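Side-chain contacts in bacterial leucyl aminopeptidase (PDB 6ESL), which probably removes N-terminal residues, such as leucine, from peptides as a zinc-dependent aminopeptidase of the M28 family: residues Glu155-Leu160 with Ala208-Leu213; Thr178-Thr183 with Lys187-Val192. All coordinates share one frame; numbering follows the deposited sequence.

Both contacts are buried and belong to one corner of the catalytic domain, their centres about 10 Å apart. Interaction 1 sets helix 151-170 against the end of strand 203-209, beside the zinc site; interaction 2 pairs strands 176-183 and 188-195 at one edge of the same mixed sheet, where its two phenylalanines are only partly covered. The first has no hydrogen bond across its segments and is essentially apolar, turning on one methionine. The second rests on backbone hydrogen bonds, one threonine hydroxyl bond, aliphatic-aromatic contacts and a water. They meet directly: Met210 CE lies 3.4 Å from Pro189 O, so the methionine touches both helix 151-170 and the hairpin nested in the loop that interaction 1 closes.

Interaction 1 (Glu155-Leu160 with Ala208-Leu213); sequences ETANWL and AHMDTL. With ZN (zinc ion), chain F.
Met210 packs against Thr156, Ala157 and Leu160 in a buried, apolar helix-to-loop contact, where helix 151-170 lies against the turn leaving strand 203-209. No hydrogen bond crosses between 155-160 and 208-213, and Met210 alone supplies the touching side chain on the loop. Its CG sits between the backbone N and the carbonyl carbon (chi1 72°), and the chain runs extended through chi2 and bends at chi3 (78°), which lays sulfur and methyl along Ala157. Met210 SD is 3.6 Å from Ala157 CB, and Met210 CE approaches the same methyl at 3.8 Å. Nearer the backbone, Leu160 brings one branch across the methionine, CD1 to Met210 CB at 3.8 Å. Thr156 runs past in the opposite direction and offers its methyl, CG2 to Met210 CB at 4.1 Å; its hydroxyl is turned back into the helix, bonded to Thr152 O. Arg146 NE bonds Met210 O, tying the turn to a further loop.

Met210 stands between a zinc ligand, His209, and the second-shell Asp211. His209 NE2 binds zinc at 2.2 Å, and water 1 is another ligand, its O also 2.2 Å from the metal; Asp222 and Asp284 share this ion. Behind the imidazole, His209 ND1 donates to Asp211 OD1 at 2.9 Å, approaching 40° out of the carboxylate plane, which helps fix the ring's rotation. Asp211 OD2 accepts from the backbone N of Glu257, a ligand of the second zinc. This His-Met-Asp sequence, whose histidine closes strand 203-209 within the mixed sheet, matches the His-X-Asp element of two-zinc M28 aminopeptidases.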
loop_
_atom_site.group_PDB
_atom_site.type_symbol
_atom_site.label_atom_id
_atom_site.label_comp_id
_atom_site.label_asym_id
_atom_site.label_seq_id
_atom_site.Cartn_x
_atom_site.Cartn_y
_atom_site.Cartn_z
ATOM N N GLU B 155 -22.334 -4.196 -31.156
ATOM C CA GLU B 155 -23.485 -4.980 -30.646
ATOM C C GLU B 155 -23.314 -5.277 -29.122
ATOM O O GLU B 155 -24.290 -5.288 -28.359
ATOM C CB GLU B 155 -23.618 -6.319 -31.400
ATOM C CG GLU B 155 -24.043 -6.261 -32.891
ATOM C CD GLU B 155 -23.689 -7.582 -33.666
ATOM O OE1 GLU B 155 -23.536 -8.682 -33.035
ATOM O OE2 GLU B 155 -23.567 -7.545 -34.950
ATOM N N THR B 156 -22.049 -5.531 -28.664
ATOM C CA THR B 156 -21.839 -5.829 -27.272
ATOM C C THR B 156 -22.280 -4.654 -26.440
ATOM O O THR B 156 -22.968 -4.797 -25.444
ATOM C CB THR B 156 -20.310 -6.113 -26.989
ATOM O OG1 THR B 156 -19.886 -7.246 -27.748
ATOM C CG2 THR B 156 -20.005 -6.355 -25.500
ATOM N N ALA B 157 -21.828 -3.457 -26.819
ATOM C CA ALA B 157 -22.167 -2.272 -26.052
ATOM C C ALA B 157 -23.714 -2.022 -25.974
ATOM O O ALA B 157 -24.279 -1.664 -24.903
ATOM C CB ALA B 157 -21.500 -1.054 -26.701
ATOM N N ASN B 158 -24.355 -2.088 -27.164
ATOM C CA ASN B 158 -25.838 -2.021 -27.235
ATOM C C ASN B 158 -26.589 -3.054 -26.295
ATOM O O ASN B 158 -27.501 -2.696 -25.566
ATOM C CB ASN B 158 -26.283 -2.294 -28.665
ATOM C CG ASN B 158 -26.005 -1.149 -29.599
ATOM O OD1 ASN B 158 -25.764 -0.030 -29.189
ATOM N ND2 ASN B 158 -26.134 -1.436 -30.896
ATOM N N TRP B 159 -26.146 -4.299 -26.330
ATOM C CA TRP B 159 -26.715 -5.372 -25.462
ATOM C C TRP B 159 -26.509 -5.105 -23.979
ATOM O O TRP B 159 -27.413 -5.192 -23.224
ATOM C CB TRP B 159 -26.121 -6.695 -25.843
ATOM C CG TRP B 159 -26.716 -7.802 -25.085
ATOM C CD1 TRP B 159 -27.968 -8.392 -25.306
ATOM C CD2 TRP B 159 -26.149 -8.487 -23.990
ATOM N NE1 TRP B 159 -28.145 -9.412 -24.410
ATOM C CE2 TRP B 159 -27.066 -9.474 -23.579
ATOM C CE3 TRP B 159 -24.931 -8.379 -23.311
ATOM C CZ2 TRP B 159 -26.814 -10.329 -22.498
ATOM C CZ3 TRP B 159 -24.687 -9.256 -22.219
ATOM C CH2 TRP B 159 -25.599 -10.177 -21.825
ATOM N N LEU B 160 -25.317 -4.691 -23.549
ATOM C CA LEU B 160 -25.122 -4.330 -22.163
ATOM C C LEU B 160 -26.010 -3.198 -21.695
ATOM O O LEU B 160 -26.585 -3.206 -20.568
ATOM C CB LEU B 160 -23.603 -3.964 -21.875
ATOM C CG LEU B 160 -22.629 -5.090 -22.098
ATOM C CD1 LEU B 160 -21.129 -4.648 -22.145
ATOM C CD2 LEU B 160 -22.836 -6.144 -21.029
ATOM N N ALA B 208 -15.414 -2.391 -15.699
ATOM C CA ALA B 208 -14.858 -3.559 -16.395
ATOM C C ALA B 208 -14.749 -3.132 -17.873
ATOM O O ALA B 208 -15.409 -2.147 -18.274
ATOM C CB ALA B 208 -15.871 -4.740 -16.289
ATOM N N HIS B 209 -14.080 -3.880 -18.691
ATOM C CA HIS B 209 -13.965 -3.586 -20.086
ATOM C C HIS B 209 -14.700 -4.630 -20.890
ATOM O O HIS B 209 -14.623 -5.747 -20.588
ATOM C CB HIS B 209 -12.539 -3.312 -20.551
ATOM C CG HIS B 209 -11.619 -4.469 -20.599
ATOM N ND1 HIS B 209 -11.413 -5.213 -21.716
ATOM C CD2 HIS B 209 -10.772 -4.960 -19.675
ATOM C CE1 HIS B 209 -10.505 -6.127 -21.473
ATOM N NE2 HIS B 209 -10.120 -5.995 -20.239
ATOM N N MET B 210 -15.325 -4.209 -21.978
ATOM C CA MET B 210 -16.261 -5.065 -22.677
ATOM C C MET B 210 -15.558 -5.750 -23.869
ATOM O O MET B 210 -16.135 -6.684 -24.517
ATOM C CB MET B 210 -17.454 -4.206 -23.195
ATOM C CG MET B 210 -17.138 -3.281 -24.360
ATOM S SD MET B 210 -18.661 -2.524 -24.976
ATOM C CE MET B 210 -19.018 -1.259 -23.815
ATOM N N ASP B 211 -14.394 -5.239 -24.246
ATOM C CA ASP B 211 -13.754 -5.599 -25.491
ATOM C C ASP B 211 -12.760 -6.752 -25.428
ATOM O O ASP B 211 -12.376 -7.200 -24.351
ATOM C CB ASP B 211 -13.081 -4.367 -26.157
ATOM C CG ASP B 211 -11.866 -3.868 -25.363
ATOM O OD1 ASP B 211 -12.006 -3.750 -24.145
ATOM O OD2 ASP B 211 -10.822 -3.583 -26.001
ATOM N N THR B 212 -12.353 -7.175 -26.628
ATOM C CA THR B 212 -11.346 -8.176 -26.888
ATOM C C THR B 212 -10.495 -7.761 -28.040
ATOM O O THR B 212 -10.686 -6.682 -28.678
ATOM C CB THR B 212 -12.002 -9.528 -27.286
ATOM O OG1 THR B 212 -12.627 -9.401 -28.620
ATOM C CG2 THR B 212 -12.991 -9.979 -26.244
ATOM N N LEU B 213 -9.532 -8.600 -28.355
ATOM C CA LEU B 213 -8.771 -8.444 -29.598
ATOM C C LEU B 213 -9.669 -8.844 -30.815
ATOM O O LEU B 213 -10.791 -9.351 -30.660
ATOM C CB LEU B 213 -7.495 -9.295 -29.570
ATOM C CG LEU B 213 -6.416 -9.132 -28.533
ATOM C CD1 LEU B 213 -5.139 -9.744 -28.981
ATOM C CD2 LEU B 213 -6.332 -7.662 -28.321
HETATM ZN ZN ZN F . -8.440 -7.104 -19.450
HETATM O O HOH W 1 -6.669 -8.051 -18.580
#

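Interaction 2 (Thr178-Thr183 with Lys187-Val192); sequences TFFVKT and KQPSLV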
loop_
_atom_site.group_PDB
_atom_site.type_symbol
_atom_site.label_atom_id
_atom_site.label_comp_id
_atom_site.label_asym_id
_atom_site.label_seq_id
_atom_site.Cartn_x
_atom_site.Cartn_y
_atom_site.Cartn_z
ATOM N N THR B 178 -28.671 5.909 -18.346
ATOM C CA THR B 178 -27.602 5.356 -19.135
ATOM C C THR B 178 -27.125 6.297 -20.227
ATOM O O THR B 178 -27.905 7.019 -20.792
ATOM C CB THR B 178 -28.012 4.049 -19.760
ATOM O OG1 THR B 178 -28.970 4.287 -20.765
ATOM C CG2 THR B 178 -28.532 3.102 -18.676
ATOM N N PHE B 179 -25.849 6.249 -20.561
ATOM C CA PHE B 179 -25.388 6.929 -21.790
ATOM C C PHE B 179 -24.117 6.345 -22.383
ATOM O O PHE B 179 -23.326 5.718 -21.670
ATOM C CB PHE B 179 -25.258 8.422 -21.569
ATOM C CG PHE B 179 -24.313 8.822 -20.476
ATOM C CD1 PHE B 179 -24.760 8.954 -19.159
ATOM C CD2 PHE B 179 -22.977 9.116 -20.768
ATOM C CE1 PHE B 179 -23.868 9.393 -18.142
ATOM C CE2 PHE B 179 -22.115 9.564 -19.775
ATOM C CZ PHE B 179 -22.545 9.673 -18.448
ATOM N N PHE B 180 -23.970 6.485 -23.688
ATOM C CA PHE B 180 -22.741 6.133 -24.329
ATOM C C PHE B 180 -21.781 7.293 -24.271
ATOM O O PHE B 180 -22.174 8.444 -24.450
ATOM C CB PHE B 180 -22.920 5.737 -25.783
ATOM C CG PHE B 180 -23.535 4.375 -25.987
ATOM C CD1 PHE B 180 -23.102 3.255 -25.237
ATOM C CD2 PHE B 180 -24.526 4.182 -26.996
ATOM C CE1 PHE B 180 -23.644 1.998 -25.457
ATOM C CE2 PHE B 180 -25.060 2.929 -27.244
ATOM C CZ PHE B 180 -24.659 1.841 -26.456
ATOM N N VAL B 181 -20.508 6.979 -24.014
ATOM C CA VAL B 181 -19.427 7.880 -24.280
ATOM C C VAL B 181 -18.655 7.393 -25.488
ATOM O O VAL B 181 -18.102 6.308 -25.490
ATOM C CB VAL B 181 -18.489 7.972 -23.086
ATOM C CG1 VAL B 181 -17.307 8.899 -23.428
ATOM C CG2 VAL B 181 -19.241 8.523 -21.883
ATOM N N LYS B 182 -18.595 8.232 -26.511
ATOM C CA LYS B 182 -17.859 7.934 -27.721
ATOM C C LYS B 182 -16.339 7.703 -27.546
ATOM O O LYS B 182 -15.701 8.122 -26.563
ATOM C CB LYS B 182 -18.176 8.978 -28.810
ATOM C CG LYS B 182 -19.600 8.884 -29.273
ATOM C CD LYS B 182 -19.874 9.946 -30.327
ATOM C CE LYS B 182 -21.288 9.852 -30.822
ATOM N NZ LYS B 182 -21.483 10.939 -31.830
ATOM N N THR B 183 -15.814 6.948 -28.504
ATOM C CA THR B 183 -14.437 6.421 -28.432
ATOM C C THR B 183 -13.579 6.889 -29.626
ATOM O O THR B 183 -12.878 6.098 -30.222
ATOM C CB THR B 183 -14.514 4.908 -28.424
ATOM O OG1 THR B 183 -15.573 4.479 -27.540
ATOM C CG2 THR B 183 -13.186 4.355 -27.886
ATOM N N LYS B 187 -15.500 2.496 -33.337
ATOM C CA LYS B 187 -16.969 2.505 -33.353
ATOM C C LYS B 187 -17.660 2.015 -32.086
ATOM O O LYS B 187 -18.782 2.425 -31.817
ATOM C CB LYS B 187 -17.503 1.772 -34.576
ATOM C CG LYS B 187 -16.993 0.374 -34.718
ATOM C CD LYS B 187 -17.648 -0.323 -35.910
ATOM C CE LYS B 187 -16.983 0.067 -37.237
ATOM N NZ LYS B 187 -17.349 -1.040 -38.181
ATOM N N GLN B 188 -17.007 1.159 -31.281
ATOM C CA GLN B 188 -17.577 0.775 -29.937
ATOM C C GLN B 188 -17.540 1.911 -28.920
ATOM O O GLN B 188 -16.448 2.410 -28.595
ATOM C CB GLN B 188 -16.826 -0.432 -29.368
ATOM C CG GLN B 188 -17.261 -1.055 -28.051
ATOM C CD GLN B 188 -16.290 -2.133 -27.668
ATOM O OE1 GLN B 188 -15.130 -1.799 -27.265
ATOM N NE2 GLN B 188 -16.686 -3.435 -27.800
ATOM N N PRO B 189 -18.692 2.355 -28.420
ATOM C CA PRO B 189 -18.742 3.311 -27.327
ATOM C C PRO B 189 -18.537 2.645 -26.006
ATOM O O PRO B 189 -18.758 1.390 -25.874
ATOM C CB PRO B 189 -20.155 3.832 -27.360
ATOM C CG PRO B 189 -20.953 2.733 -27.966
ATOM C CD PRO B 189 -20.065 1.810 -28.734
ATOM N N SER B 190 -18.074 3.462 -25.023
ATOM C CA SER B 190 -18.168 3.072 -23.671
ATOM C C SER B 190 -19.651 3.244 -23.145
ATOM O O SER B 190 -20.341 4.202 -23.481
ATOM C CB SER B 190 -17.163 3.775 -22.762
ATOM O OG SER B 190 -15.784 3.472 -23.059
ATOM N N LEU B 191 -20.061 2.330 -22.264
ATOM C CA LEU B 191 -21.378 2.368 -21.589
ATOM C C LEU B 191 -21.219 2.873 -20.178
ATOM O O LEU B 191 -20.533 2.256 -19.351
ATOM C CB LEU B 191 -21.985 1.003 -21.531
ATOM C CG LEU B 191 -23.301 0.878 -20.691
ATOM C CD1 LEU B 191 -24.370 1.849 -21.244
ATOM C CD2 LEU B 191 -23.714 -0.586 -20.734
ATOM N N VAL B 192 -21.803 4.020 -19.915
ATOM C CA VAL B 192 -21.808 4.575 -18.594
ATOM C C VAL B 192 -23.269 4.452 -18.077
ATOM O O VAL B 192 -24.273 4.818 -18.797
ATOM C CB VAL B 192 -21.418 6.042 -18.545
ATOM C CG1 VAL B 192 -21.532 6.612 -17.128
ATOM C CG2 VAL B 192 -19.968 6.228 -19.039
HETATM O O HOH W 2 -15.325 5.362 -24.967
#
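Val181 O is gripped twice: Ser190 N donates to it at 2.9 Å, and water 2 donates to it at 3.0 Å. The same water donates to Thr183 OG1 at 2.7 Å and is hydrogen-bonded to Ser190 OG, which also bonds to Ala254 N, so it joins the two strands near the turn. Thr183 OG1 in turn donates to Gln188 O. Val181 N returns a bond to Ser190 O. Farther along, Phe179 and Val192 form a second hydrogen-bonded pair, straighter than the first, with Phe179 N to Val192 O at 2.8 Å and an N-H...O angle of 170°. The register is that of an antiparallel beta hairpin, 176-183 with 188-195, at the edge of the mixed sheet. Phe179 CG lies between its backbone N and carbonyl carbon (chi1 59°), which folds the ring beside Val192; a CH-pi contact puts Val192 CB over one ring face, 3.9 Å from the centroid. On the sheet face that carries Phe179, Val181 and Val192, Val181 CG2 also meets Val192 CG2 at 3.7 Å, and helix 261-272 packs against Val181 and Ser190. Phe180 points to the other face of the sheet, and Pro189 CG sits over its ring, 3.6 Å from the centroid, while Ser190 O lies in plane at the ring's edge, 3.4 Å from Phe180 CD1. Lys161 of helix 151-170 adds a cation-pi contact to Phe180.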